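Local coordinates for protein LbaCas13a H328A (C2c2) (Lachnospiraceae bacterium NK4A179, PDB 5WLH) that binds and probably processes CRISPR precursor RNA and, guided by it, probably recognises and cleaves target RNA, as other Cas13a (C2c2) nucleases do, at residues 28-33 with 480-485; 45-50 with 939-944; 82-87 with 175-180; 87-92 with 183-188; 561-566 with 590-595. All blocks are in the same frame, centred on the assembly; numbering follows the deposited sequence.

Contact 1. Residues 28-33 with 480-485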
# COMPACT_ATOMS: atom_id res chain seq x y z
N SER A 28 -14.90 -21.16 -9.74
CA SER A 28 -14.71 -22.56 -9.41
C SER A 28 -16.08 -23.19 -9.25
O SER A 28 -16.84 -22.81 -8.36
CB SER A 28 -13.89 -22.70 -8.13
OG SER A 28 -13.45 -24.03 -7.95
N GLU A 29 -16.42 -24.13 -10.13
CA GLU A 29 -17.76 -24.70 -10.07
C GLU A 29 -17.78 -26.01 -9.29
O GLU A 29 -18.27 -26.05 -8.15
CB GLU A 29 -18.32 -24.87 -11.48
CG GLU A 29 -18.31 -23.57 -12.27
CD GLU A 29 -19.64 -23.25 -12.93
OE1 GLU A 29 -20.50 -24.15 -13.01
OE2 GLU A 29 -19.82 -22.09 -13.36
N ASN A 30 -17.27 -27.08 -9.88
CA ASN A 30 -17.21 -28.39 -9.21
C ASN A 30 -15.77 -28.87 -9.21
O ASN A 30 -15.40 -29.79 -9.95
CB ASN A 30 -18.16 -29.39 -9.90
CG ASN A 30 -19.61 -29.17 -9.51
OD1 ASN A 30 -20.01 -29.42 -8.37
ND2 ASN A 30 -20.41 -28.69 -10.46
N ARG A 31 -14.95 -28.23 -8.38
CA ARG A 31 -13.51 -28.49 -8.26
C ARG A 31 -12.79 -28.41 -9.61
O ARG A 31 -11.68 -28.92 -9.77
CB ARG A 31 -13.24 -29.84 -7.58
CG ARG A 31 -12.15 -29.75 -6.54
CD ARG A 31 -11.98 -31.04 -5.77
NE ARG A 31 -12.31 -30.84 -4.36
CZ ARG A 31 -12.35 -31.82 -3.46
NH1 ARG A 31 -12.06 -33.06 -3.82
NH2 ARG A 31 -12.66 -31.55 -2.20
N SER A 32 -13.42 -27.76 -10.58
CA SER A 32 -12.77 -27.33 -11.81
C SER A 32 -12.94 -25.83 -11.92
O SER A 32 -13.93 -25.26 -11.45
CB SER A 32 -13.36 -28.02 -13.04
OG SER A 32 -14.73 -27.72 -13.14
N GLN A 33 -11.98 -25.17 -12.54
CA GLN A 33 -11.99 -23.73 -12.55
C GLN A 33 -12.00 -23.20 -13.97
O GLN A 33 -11.72 -23.91 -14.95
CB GLN A 33 -10.80 -23.18 -11.75
CG GLN A 33 -10.95 -23.41 -10.26
CD GLN A 33 -10.34 -24.73 -9.80
OE1 GLN A 33 -9.29 -25.13 -10.28
NE2 GLN A 33 -11.02 -25.41 -8.90
N TYR A 480 -15.99 -24.50 0.34
CA TYR A 480 -14.75 -24.37 -0.41
C TYR A 480 -14.22 -25.69 -0.94
O TYR A 480 -13.19 -25.70 -1.62
CB TYR A 480 -13.69 -23.67 0.45
CG TYR A 480 -14.19 -22.30 0.84
CD1 TYR A 480 -14.20 -21.26 -0.09
CD2 TYR A 480 -14.73 -22.07 2.09
CE1 TYR A 480 -14.69 -20.02 0.25
CE2 TYR A 480 -15.24 -20.84 2.44
CZ TYR A 480 -15.21 -19.81 1.51
OH TYR A 480 -15.70 -18.58 1.86
N LEU A 481 -14.92 -26.81 -0.70
CA LEU A 481 -14.42 -28.08 -1.21
C LEU A 481 -14.40 -28.09 -2.72
O LEU A 481 -13.56 -28.76 -3.32
CB LEU A 481 -15.27 -29.24 -0.69
CG LEU A 481 -14.94 -29.73 0.71
CD1 LEU A 481 -16.02 -30.70 1.17
CD2 LEU A 481 -13.55 -30.38 0.76
N SER A 482 -15.30 -27.34 -3.34
CA SER A 482 -15.35 -27.24 -4.79
C SER A 482 -14.44 -26.16 -5.35
O SER A 482 -14.46 -25.91 -6.55
CB SER A 482 -16.79 -27.00 -5.25
OG SER A 482 -17.55 -28.18 -5.08
N GLY A 483 -13.65 -25.51 -4.50
CA GLY A 483 -12.58 -24.65 -4.96
C GLY A 483 -12.82 -23.18 -4.62
O GLY A 483 -13.88 -22.78 -4.13
N ILE A 484 -11.79 -22.41 -4.90
CA ILE A 484 -11.68 -20.99 -4.54
C ILE A 484 -11.84 -20.15 -5.80
O ILE A 484 -11.23 -20.44 -6.84
CB ILE A 484 -10.31 -20.71 -3.89
CG1 ILE A 484 -10.12 -21.56 -2.63
CG2 ILE A 484 -10.17 -19.22 -3.59
CD1 ILE A 484 -8.66 -21.65 -2.18
N SER A 485 -12.61 -19.07 -5.69
CA SER A 485 -12.76 -18.11 -6.77
C SER A 485 -11.88 -16.90 -6.52
O SER A 485 -11.42 -16.64 -5.41
CB SER A 485 -14.22 -17.67 -6.91
OG SER A 485 -14.53 -16.74 -5.87
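Leu481 meets Arg31 through its carbonyl: the oxygen lies at the edge of the guanidinium, in its plane, and takes a bond from Arg31 NE of 2.6 Å (N-H...O angle 152°), with a weaker one from NH2. The leucine side chain runs alongside the arginine, both pointing the same way, and CD2 touches NH2. At Ser482 the carbonyl oxygen is gripped twice, by the backbone N of Arg31 at 3.0 Å and by Ser28 OG at 2.6 Å, the hydroxyl donating in the carbonyl plane, onto a lone pair of Ser482 O. Ser28 OG can reach it because it stands anti to its own backbone N (chi1 -168°); Gln33 NE2 donates to this same OG at 3.0 Å, nearly straight, while Gln33 OE1 is held by Asn247. Gly483 passes close by, its CA 3.2 Å from Ser28 OG, where a CB would clash. Ile484 and Ser485 then lead into helix 486-517, which Ser485 N-caps. The arrangement is a type I beta turn, Tyr480 to Gly483, docked on the loop of a beta hairpin between strands 22-28 and 33-39.

Contact 2. Residues 45-50 with 939-944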
# COMPACT_ATOMS: atom_id res chain seq x y z
N GLY A 45 -26.72 -12.22 -16.42
CA GLY A 45 -27.24 -12.62 -17.71
C GLY A 45 -26.70 -11.81 -18.86
O GLY A 45 -26.91 -12.17 -20.02
N LYS A 46 -25.99 -10.71 -18.56
CA LYS A 46 -25.40 -9.85 -19.58
C LYS A 46 -23.94 -9.55 -19.28
O LYS A 46 -23.32 -8.79 -20.03
CB LYS A 46 -26.17 -8.52 -19.69
CG LYS A 46 -27.67 -8.67 -19.97
CD LYS A 46 -28.02 -8.08 -21.34
CE LYS A 46 -29.45 -8.41 -21.74
NZ LYS A 46 -29.53 -9.27 -22.96
N SER A 47 -23.38 -10.11 -18.21
CA SER A 47 -22.03 -9.76 -17.79
C SER A 47 -21.00 -10.79 -18.24
O SER A 47 -20.06 -10.47 -18.98
CB SER A 47 -21.97 -9.61 -16.26
OG SER A 47 -20.65 -9.31 -15.85
N ARG A 48 -21.14 -12.02 -17.76
CA ARG A 48 -20.15 -13.05 -18.02
C ARG A 48 -20.19 -13.49 -19.48
O ARG A 48 -21.26 -13.81 -20.00
CB ARG A 48 -20.39 -14.24 -17.10
CG ARG A 48 -19.58 -15.44 -17.43
CD ARG A 48 -19.75 -16.51 -16.36
NE ARG A 48 -19.12 -17.76 -16.76
CZ ARG A 48 -18.98 -18.82 -15.96
NH1 ARG A 48 -18.38 -19.91 -16.42
NH2 ARG A 48 -19.42 -18.78 -14.71
N LYS A 49 -19.03 -13.52 -20.14
CA LYS A 49 -18.96 -13.93 -21.54
C LYS A 49 -18.88 -15.44 -21.67
O LYS A 49 -18.05 -16.08 -21.01
CB LYS A 49 -17.76 -13.28 -22.23
CG LYS A 49 -17.79 -11.79 -22.20
CD LYS A 49 -16.59 -11.18 -22.93
CE LYS A 49 -16.53 -9.69 -22.68
NZ LYS A 49 -17.75 -9.00 -23.21
N ASN A 50 -19.73 -16.02 -22.52
CA ASN A 50 -19.63 -17.44 -22.83
C ASN A 50 -18.41 -17.66 -23.72
O ASN A 50 -17.75 -16.72 -24.14
CB ASN A 50 -20.93 -17.95 -23.48
CG ASN A 50 -21.30 -17.19 -24.75
OD1 ASN A 50 -20.47 -16.98 -25.64
ND2 ASN A 50 -22.57 -16.78 -24.85
N ALA A 939 -19.39 -10.41 -8.11
CA ALA A 939 -19.75 -11.82 -7.99
C ALA A 939 -21.20 -12.03 -8.43
O ALA A 939 -21.51 -12.97 -9.17
CB ALA A 939 -19.55 -12.32 -6.56
N SER A 940 -22.09 -11.14 -8.00
CA SER A 940 -23.51 -11.28 -8.32
C SER A 940 -23.75 -11.18 -9.82
O SER A 940 -24.42 -12.03 -10.41
CB SER A 940 -24.32 -10.25 -7.54
OG SER A 940 -25.69 -10.22 -7.96
N GLU A 941 -23.15 -10.18 -10.47
CA GLU A 941 -23.44 -9.94 -11.88
C GLU A 941 -22.89 -11.05 -12.77
O GLU A 941 -23.44 -11.29 -13.84
CB GLU A 941 -22.91 -8.58 -12.34
CG GLU A 941 -21.44 -8.57 -12.74
CD GLU A 941 -20.87 -7.16 -12.88
OE1 GLU A 941 -21.64 -6.19 -12.89
OE2 GLU A 941 -19.63 -7.05 -12.98
N THR A 942 -21.83 -11.73 -12.32
CA THR A 942 -21.26 -12.87 -13.04
C THR A 942 -21.86 -14.20 -12.62
O THR A 942 -21.42 -15.23 -13.12
CB THR A 942 -19.75 -12.94 -12.84
OG1 THR A 942 -19.45 -13.17 -11.46
CG2 THR A 942 -19.11 -11.67 -13.31
N GLY A 943 -22.83 -14.18 -11.72
CA GLY A 943 -23.48 -15.40 -11.28
C GLY A 943 -22.56 -16.32 -10.52
O GLY A 943 -22.72 -17.54 -10.58
N THR A 944 -21.60 -15.76 -9.79
CA THR A 944 -20.64 -16.56 -9.06
C THR A 944 -21.14 -16.75 -7.64
O THR A 944 -21.35 -15.77 -6.93
CB THR A 944 -19.26 -15.88 -9.06
OG1 THR A 944 -18.87 -15.63 -10.42
CG2 THR A 944 -18.22 -16.77 -8.40
O HOH W 1 -23.65 -12.58 -16.39
O HOH W 2 -19.88 -17.15 -12.80
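Ser47 leans on Glu941: its CB lies 3.3 Å from the glutamate's carbonyl O, and its OG sits as close to the side-chain CG. Thr942 CG2, one residue on, touches the same hydroxyl. The polar links between the segments run through two waters. One accepts from the backbone N atoms of Gly45 and Arg48 and donates to Glu941 O at 2.9 Å. The second accepts from Arg48 NH2 and donates to Thr942 O, and lies 3.0 Å from Thr944 OG1. The two carbonyls, of Glu941 and Thr942, lie where helix 915-941 finishes in a Schellman motif, Gly943 taking the positive phi and Thr944 N bonding back to Ala939 O at 2.9 Å. The arginine chain is fully stretched, CG anti to the backbone N (chi1 170°), and this carries its guanidinium to the second water. Farther out, Arg48 NH1 makes a salt bridge with Glu34, Ser47 OG bonds to Asn39 O, and Glu941 OE1 takes the N-H of Ser42, while Tyr38 of strand 33-39 packs against Ser47, Glu941 and Thr942.

Contact 3. Residues 82-87 with 175-180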
# COMPACT_ATOMS: atom_id res chain seq x y z
N ASP A 82 16.08 18.99 -30.21
CA ASP A 82 17.39 18.82 -30.83
C ASP A 82 17.25 18.79 -32.35
O ASP A 82 16.21 18.44 -32.91
CB ASP A 82 18.05 17.54 -30.33
CG ASP A 82 19.56 17.54 -30.54
OD1 ASP A 82 20.04 18.08 -31.56
OD2 ASP A 82 20.28 16.99 -29.67
N GLU A 83 18.35 19.15 -33.04
CA GLU A 83 18.34 19.13 -34.50
C GLU A 83 18.32 17.70 -35.04
O GLU A 83 17.62 17.42 -36.02
CB GLU A 83 19.55 19.89 -35.04
CG GLU A 83 19.75 19.74 -36.54
CD GLU A 83 21.18 19.98 -36.97
OE1 GLU A 83 21.92 20.66 -36.23
OE2 GLU A 83 21.56 19.50 -38.06
N LEU A 84 19.08 16.79 -34.42
CA LEU A 84 19.09 15.40 -34.87
C LEU A 84 17.87 14.65 -34.35
O LEU A 84 17.21 13.94 -35.11
CB LEU A 84 20.40 14.71 -34.46
CG LEU A 84 20.77 13.28 -34.88
CD1 LEU A 84 20.07 12.17 -34.10
CD2 LEU A 84 20.46 13.12 -36.36
N GLN A 85 17.54 14.82 -33.07
CA GLN A 85 16.41 14.10 -32.50
C GLN A 85 15.10 14.46 -33.20
O GLN A 85 14.17 13.65 -33.24
CB GLN A 85 16.30 14.39 -31.00
CG GLN A 85 16.84 13.27 -30.10
CD GLN A 85 18.34 13.09 -30.22
OE1 GLN A 85 19.10 14.06 -30.21
NE2 GLN A 85 18.78 11.84 -30.33
N TRP A 86 15.03 15.66 -33.78
CA TRP A 86 13.85 16.05 -34.55
C TRP A 86 13.94 15.57 -35.99
O TRP A 86 12.91 15.38 -36.65
CB TRP A 86 13.68 17.56 -34.45
CG TRP A 86 12.85 18.20 -35.51
CD1 TRP A 86 11.53 18.53 -35.43
CD2 TRP A 86 13.29 18.61 -36.80
NE1 TRP A 86 11.12 19.11 -36.60
CE2 TRP A 86 12.18 19.17 -37.46
CE3 TRP A 86 14.52 18.55 -37.47
CZ2 TRP A 86 12.26 19.66 -38.76
CZ3 TRP A 86 14.60 19.05 -38.75
CH2 TRP A 86 13.48 19.60 -39.39
N PHE A 87 15.16 15.36 -36.50
CA PHE A 87 15.33 14.76 -37.82
C PHE A 87 14.91 13.29 -37.82
O PHE A 87 14.29 12.81 -38.78
CB PHE A 87 16.78 14.91 -38.29
CG PHE A 87 17.07 14.27 -39.62
CD1 PHE A 87 16.35 14.63 -40.75
CD2 PHE A 87 18.06 13.32 -39.74
CE1 PHE A 87 16.62 14.05 -41.97
CE2 PHE A 87 18.33 12.73 -40.97
CZ PHE A 87 17.61 13.10 -42.08
N GLU A 175 23.80 5.02 -41.10
CA GLU A 175 23.55 3.85 -40.27
C GLU A 175 23.19 4.26 -38.85
O GLU A 175 22.32 3.66 -38.22
CB GLU A 175 24.76 2.92 -40.27
CG GLU A 175 24.48 1.56 -39.65
CD GLU A 175 25.73 0.82 -39.23
OE1 GLU A 175 26.41 0.24 -40.10
OE2 GLU A 175 26.04 0.82 -38.02
N ASP A 176 23.85 5.30 -38.33
CA ASP A 176 23.58 5.74 -36.96
C ASP A 176 22.17 6.29 -36.83
O ASP A 176 21.52 6.10 -35.79
CB ASP A 176 24.61 6.78 -36.52
CG ASP A 176 24.49 7.13 -35.05
OD1 ASP A 176 24.65 6.23 -34.19
OD2 ASP A 176 24.24 8.31 -34.74
N ILE A 177 21.68 6.98 -37.86
CA ILE A 177 20.28 7.39 -37.87
C ILE A 177 19.37 6.16 -37.81
O ILE A 177 18.38 6.13 -37.07
CB ILE A 177 19.99 8.25 -39.11
CG1 ILE A 177 20.66 9.62 -38.97
CG2 ILE A 177 18.49 8.39 -39.32
CD1 ILE A 177 20.84 10.33 -40.29
N ILE A 178 19.70 5.13 -38.59
CA ILE A 178 18.92 3.90 -38.58
C ILE A 178 18.97 3.25 -37.20
O ILE A 178 17.95 2.84 -36.64
CB ILE A 178 19.41 2.95 -39.68
CG1 ILE A 178 18.97 3.48 -41.05
CG2 ILE A 178 18.89 1.53 -39.44
CD1 ILE A 178 19.70 2.86 -42.23
N ASP A 179 20.17 3.16 -36.62
CA ASP A 179 20.32 2.58 -35.29
C ASP A 179 19.52 3.35 -34.26
O ASP A 179 18.89 2.76 -33.38
CB ASP A 179 21.79 2.52 -34.90
CG ASP A 179 22.51 1.36 -35.53
OD1 ASP A 179 21.85 0.56 -36.22
OD2 ASP A 179 23.74 1.23 -35.33
N ARG A 180 19.52 4.69 -34.35
CA ARG A 180 18.78 5.49 -33.39
C ARG A 180 17.28 5.32 -33.56
O ARG A 180 16.55 5.23 -32.57
CB ARG A 180 19.18 6.96 -33.53
CG ARG A 180 20.43 7.32 -32.75
CD ARG A 180 21.13 8.56 -33.29
NE ARG A 180 22.46 8.67 -32.72
CZ ARG A 180 22.73 9.29 -31.57
NH1 ARG A 180 21.75 9.88 -30.90
NH2 ARG A 180 23.97 9.33 -31.11
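Phe87 and Ile177 make the closest apolar touch: the methyl CD1 of the isoleucine comes in at the ring's edge, near its plane, 3.5 Å from CE2, with the two side chains at about a right angle. The ring reaches the other helix because its CG is anti to the backbone N (chi1 178°). Leu84 adds a looser touch, CD2 to Ile177 CG1 at 4.4 Å, and its other methyl, CD1, rests 3.8 Å from Arg180 CD, the leucine crossing the extended arginine chain nearly perpendicularly. Among polar groups, Gln85 NE2 lies 3.6 Å from Arg180 NH1, near the guanidinium plane, with the amide turned 57° from it; two donor nitrogens lie near each other here, and each has Asp358 as a weak outside partner. The arginine's charged bonds go to its own helix and outside the pair: Arg180 NE bridges to Asp176 OD2 at 2.7 Å, approaching from above the carboxylate plane, and NH2 pairs with Asp356. Asp82 caps the start of helix 83-96, accepting from Leu84 N. The short helical segments cross at -69°, their axes 11.2 Å apart. Carbon packing thus joins the two helices directly, while the arginine's acidic partners probably offset its charge and fix its chain against Leu84.

Contact 4. Residues 87-92 with 183-188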
# COMPACT_ATOMS: atom_id res chain seq x y z
N PHE A 87 15.16 15.36 -36.50
CA PHE A 87 15.33 14.76 -37.82
C PHE A 87 14.91 13.29 -37.82
O PHE A 87 14.29 12.81 -38.78
CB PHE A 87 16.78 14.91 -38.29
CG PHE A 87 17.07 14.27 -39.62
CD1 PHE A 87 16.35 14.63 -40.75
CD2 PHE A 87 18.06 13.32 -39.74
CE1 PHE A 87 16.62 14.05 -41.97
CE2 PHE A 87 18.33 12.73 -40.97
CZ PHE A 87 17.61 13.10 -42.08
N LEU A 88 15.26 12.55 -36.76
CA LEU A 88 14.78 11.18 -36.62
C LEU A 88 13.26 11.12 -36.64
O LEU A 88 12.68 10.24 -37.27
CB LEU A 88 15.30 10.56 -35.32
CG LEU A 88 16.78 10.66 -34.97
CD1 LEU A 88 17.00 10.12 -33.57
CD2 LEU A 88 17.62 9.90 -35.98
N SER A 89 12.61 12.06 -35.94
CA SER A 89 11.15 12.05 -35.88
C SER A 89 10.54 12.31 -37.25
O SER A 89 9.47 11.76 -37.56
CB SER A 89 10.66 13.08 -34.87
OG SER A 89 9.26 12.96 -34.67
N GLU A 90 11.19 13.13 -38.07
CA GLU A 90 10.66 13.43 -39.40
C GLU A 90 10.79 12.24 -40.33
O GLU A 90 9.89 11.97 -41.13
CB GLU A 90 11.37 14.66 -39.98
CG GLU A 90 10.58 15.38 -41.06
CD GLU A 90 9.47 16.25 -40.50
OE1 GLU A 90 8.58 16.66 -41.28
OE2 GLU A 90 9.47 16.51 -39.28
N ILE A 91 11.91 11.51 -40.24
CA ILE A 91 12.09 10.31 -41.05
C ILE A 91 11.01 9.28 -40.73
O ILE A 91 10.40 8.70 -41.63
CB ILE A 91 13.50 9.73 -40.83
CG1 ILE A 91 14.55 10.67 -41.41
CG2 ILE A 91 13.63 8.36 -41.49
CD1 ILE A 91 14.34 10.98 -42.88
N VAL A 92 10.75 9.07 -39.44
CA VAL A 92 9.73 8.11 -39.02
C VAL A 92 8.37 8.51 -39.58
O VAL A 92 7.64 7.68 -40.13
CB VAL A 92 9.70 8.00 -37.49
CG1 VAL A 92 8.38 7.43 -37.02
CG2 VAL A 92 10.85 7.15 -37.00
N ALA A 183 16.07 1.80 -32.16
CA ALA A 183 16.05 1.70 -30.71
C ALA A 183 15.00 2.61 -30.09
O ALA A 183 14.44 2.29 -29.04
CB ALA A 183 17.43 2.02 -30.14
N LYS A 184 14.71 3.75 -30.73
CA LYS A 184 13.81 4.73 -30.14
C LYS A 184 12.36 4.54 -30.56
O LYS A 184 11.45 4.76 -29.76
CB LYS A 184 14.26 6.15 -30.51
CG LYS A 184 13.47 7.24 -29.82
CD LYS A 184 13.98 8.62 -30.17
CE LYS A 184 15.48 8.73 -29.96
NZ LYS A 184 15.90 10.11 -29.60
N TYR A 185 12.11 4.12 -31.81
CA TYR A 185 10.76 4.13 -32.35
C TYR A 185 10.21 2.77 -32.73
O TYR A 185 9.02 2.67 -33.02
CB TYR A 185 10.68 5.06 -33.57
CG TYR A 185 11.01 6.50 -33.25
CD1 TYR A 185 10.19 7.24 -32.41
CD2 TYR A 185 12.13 7.11 -33.78
CE1 TYR A 185 10.49 8.56 -32.11
CE2 TYR A 185 12.44 8.43 -33.49
CZ TYR A 185 11.61 9.15 -32.65
OH TYR A 185 11.90 10.46 -32.36
N LEU A 186 11.02 1.71 -32.74
CA LEU A 186 10.51 0.43 -33.23
C LEU A 186 9.39 -0.09 -32.34
O LEU A 186 9.52 -0.12 -31.11
CB LEU A 186 11.63 -0.60 -33.31
CG LEU A 186 11.18 -1.96 -33.84
CD1 LEU A 186 10.55 -1.82 -35.22
CD2 LEU A 186 12.35 -2.91 -33.85
N LYS A 187 8.31 -0.53 -32.98
CA LYS A 187 7.19 -1.15 -32.28
C LYS A 187 7.67 -2.25 -31.34
O LYS A 187 8.53 -3.06 -31.69
CB LYS A 187 6.19 -1.72 -33.29
CG LYS A 187 4.76 -1.32 -33.04
CD LYS A 187 3.83 -1.88 -34.09
CE LYS A 187 3.26 -3.21 -33.68
NZ LYS A 187 2.32 -3.09 -32.54
N LYS A 188 7.08 -2.28 -30.14
CA LYS A 188 7.56 -3.17 -29.08
C LYS A 188 7.44 -4.64 -29.49
O LYS A 188 8.33 -5.44 -29.18
CB LYS A 188 6.77 -2.91 -27.78
CG LYS A 188 6.92 -1.50 -27.12
CD LYS A 188 6.33 -0.32 -27.94
CE LYS A 188 4.95 -0.65 -28.51
NZ LYS A 188 4.56 0.26 -29.61
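Lys184 NZ, which forms a salt bridge with Asp358 of helix 357-388, lies 4.1 Å from Leu88 CD1, and the lysine chain, bent at chi3 (-51°), runs nearly perpendicular to the leucine. Before that bend the same chain covers the neighbouring tyrosine: Lys184 CG sits over the centre of one face of the Tyr185 ring, 3.8 Å above its plane. Tyr185 carries most of the remaining contact. Val92 CG2 packs against CD2 of the ring at 3.5 Å, obliquely, while Leu88 CB meets the ring edge at CE2, 4.0 Å away. Farther along, the phenol OH reaches Ser89 and lies 3.8 Å from its CB. With CG anti to its carbonyl carbon (chi1 -62°), the tyrosine extends from the last turn of helix 175-185 toward helix 83-96, whose residues Leu88, Ser89 and Val92 line its path. The backbone of Tyr185 is hydrogen-bonded to that of Asn73. With an alanine in place of Tyr185, Val92 CG2 and Leu88 CB would probably lose their packing partner, and Lys184 CG the ring face it covers. The union of these helices is therefore essentially apolar, the tyrosine ring supplying most of the carbon contact, whereas the ammonium charge is met by an acid of a third helix.

Contact 5. Residues 561-566 with 590-595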
# COMPACT_ATOMS: atom_id res chain seq x y z
N ASP A 561 -6.47 12.73 35.82
CA ASP A 561 -6.52 13.95 35.02
C ASP A 561 -5.66 13.82 33.77
O ASP A 561 -6.00 14.37 32.72
CB ASP A 561 -6.08 15.16 35.85
CG ASP A 561 -7.18 15.64 36.81
OD1 ASP A 561 -8.25 15.00 36.88
OD2 ASP A 561 -6.96 16.67 37.49
N THR A 562 -4.54 13.09 33.86
CA THR A 562 -3.72 12.85 32.67
C THR A 562 -4.48 12.01 31.64
O THR A 562 -4.51 12.36 30.45
CB THR A 562 -2.41 12.16 33.07
OG1 THR A 562 -1.76 12.95 34.07
CG2 THR A 562 -1.49 12.02 31.85
N ILE A 563 -5.12 10.93 32.08
CA ILE A 563 -5.92 10.11 31.17
C ILE A 563 -6.99 10.96 30.50
O ILE A 563 -7.23 10.86 29.29
CB ILE A 563 -6.55 8.92 31.92
CG1 ILE A 563 -5.48 7.94 32.41
CG2 ILE A 563 -7.58 8.24 31.05
CD1 ILE A 563 -6.03 6.95 33.43
N LEU A 564 -7.66 11.81 31.27
CA LEU A 564 -8.79 12.54 30.73
C LEU A 564 -8.37 13.64 29.74
O LEU A 564 -9.24 14.20 29.07
CB LEU A 564 -9.63 13.12 31.87
CG LEU A 564 -10.38 12.08 32.72
CD1 LEU A 564 -11.13 12.73 33.90
CD2 LEU A 564 -11.34 11.32 31.84
N GLN A 565 -7.07 13.95 29.63
CA GLN A 565 -6.63 14.82 28.54
C GLN A 565 -7.03 14.24 27.19
O GLN A 565 -7.34 14.97 26.24
CB GLN A 565 -5.11 15.00 28.58
CG GLN A 565 -4.59 15.84 29.73
CD GLN A 565 -3.07 15.87 29.79
OE1 GLN A 565 -2.40 15.83 28.77
NE2 GLN A 565 -2.52 15.98 31.00
N TYR A 566 -7.01 12.91 27.08
CA TYR A 566 -7.39 12.21 25.85
C TYR A 566 -8.89 12.06 25.69
O TYR A 566 -9.35 11.66 24.62
CB TYR A 566 -6.72 10.84 25.84
CG TYR A 566 -5.24 11.00 25.76
CD1 TYR A 566 -4.62 11.16 24.53
CD2 TYR A 566 -4.45 11.05 26.90
CE1 TYR A 566 -3.27 11.35 24.42
CE2 TYR A 566 -3.09 11.23 26.81
CZ TYR A 566 -2.50 11.39 25.56
OH TYR A 566 -1.15 11.58 25.45
N ASP A 590 -6.47 1.30 38.25
CA ASP A 590 -7.35 0.34 37.59
C ASP A 590 -8.06 0.97 36.40
O ASP A 590 -8.38 0.28 35.43
CB ASP A 590 -8.37 -0.21 38.59
CG ASP A 590 -7.71 -0.77 39.83
OD1 ASP A 590 -7.21 -1.91 39.78
OD2 ASP A 590 -7.68 -0.05 40.85
N PHE A 591 -8.31 2.28 36.47
CA PHE A 591 -8.81 3.01 35.32
C PHE A 591 -7.84 2.91 34.15
O PHE A 591 -8.24 2.53 33.04
CB PHE A 591 -9.04 4.47 35.72
CG PHE A 591 -9.72 5.30 34.66
CD1 PHE A 591 -10.47 4.71 33.66
CD2 PHE A 591 -9.62 6.68 34.69
CE1 PHE A 591 -11.10 5.48 32.69
CE2 PHE A 591 -10.24 7.47 33.72
CZ PHE A 591 -10.98 6.86 32.72
N LEU A 592 -6.57 3.23 34.39
CA LEU A 592 -5.54 3.07 33.36
C LEU A 592 -5.46 1.64 32.86
O LEU A 592 -5.33 1.39 31.65
CB LEU A 592 -4.18 3.51 33.92
CG LEU A 592 -2.99 3.30 32.99
CD1 LEU A 592 -3.22 4.16 31.75
CD2 LEU A 592 -1.69 3.68 33.69
N THR A 593 -5.54 0.68 33.78
CA THR A 593 -5.42 -0.73 33.42
C THR A 593 -6.60 -1.18 32.56
O THR A 593 -6.43 -1.98 31.63
CB THR A 593 -5.32 -1.58 34.70
OG1 THR A 593 -4.00 -1.46 35.22
CG2 THR A 593 -5.62 -3.04 34.41
N ASP A 594 -7.79 -0.65 32.84
CA ASP A 594 -8.94 -1.04 32.04
C ASP A 594 -8.82 -0.50 30.61
O ASP A 594 -9.09 -1.23 29.65
CB ASP A 594 -10.22 -0.56 32.70
CG ASP A 594 -10.78 -1.60 33.66
OD1 ASP A 594 -10.17 -2.68 33.82
OD2 ASP A 594 -11.83 -1.32 34.24
N LEU A 595 -8.41 0.75 30.46
CA LEU A 595 -8.20 1.29 29.11
C LEU A 595 -7.12 0.53 28.37
O LEU A 595 -7.26 0.23 27.17
CB LEU A 595 -7.84 2.77 29.20
CG LEU A 595 -8.95 3.68 29.72
CD1 LEU A 595 -8.38 5.07 29.88
CD2 LEU A 595 -10.16 3.70 28.80
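The Phe591 ring has Leu564 CD2 at its edge, near the plane and 4.4 Å from CE2, while Ile563 CD1 comes to it obliquely, 3.8 Å from CD2. Ile563 CG2 also reaches the ring, at CE2, so both branches of the isoleucine touch the CD2-CE2 side of the ring as the two side chains run antiparallel past one another. The aromatic side chain extends there with CG anti to the backbone N (chi1 -173°). Beyond the ring, Ile563 CD1 touches Leu592 at CB, 3.9 Å away, and CG2 presses on Leu595 CD1 at 3.5 Å, tighter than usual for two carbons. Ile563 is thus set among three residues of one helix, Phe591, Leu592 and Leu595, which span about one turn. Replacing this isoleucine with an alanine would probably open a gap between the helices, depriving the Phe591 ring and the Leu595 methyl of their shared neighbour. Other helices close in around: Leu513 of helix 486-517 packs on Leu592 and Leu595, while Leu623 and Met627 of helix 621-632 lie against Phe591. The whole is a buried aliphatic-aromatic core in which helices 559-564 and 588-602 meet, plain hydrophobic packing of an all-helical part of the fold.

Contacts 1 and 2 lie 16 Å apart, centre to centre, and join through a long, weak ion pair between Glu29 OE2 and Arg48 NH2; both fasten the N-terminal hairpin region to distant parts of the chain. Contacts 3 and 4 are successive levels of one interface between helices 83-96 and 175-185, with centres 8 Å apart, Phe87 in common, and Leu88 packing on Ile177 and Arg180; Asp358 bridges to the lysine of contact 4 and reaches the arginine of contact 3 only weakly. Contact 5 is remote, its centre 69 Å from that of contact 4, across the chain's centre. The bound RNA comes nearest contact 4, about 5 Å between nearest atoms, and contact 1, about 6 Å, against about 17 Å for contact 3.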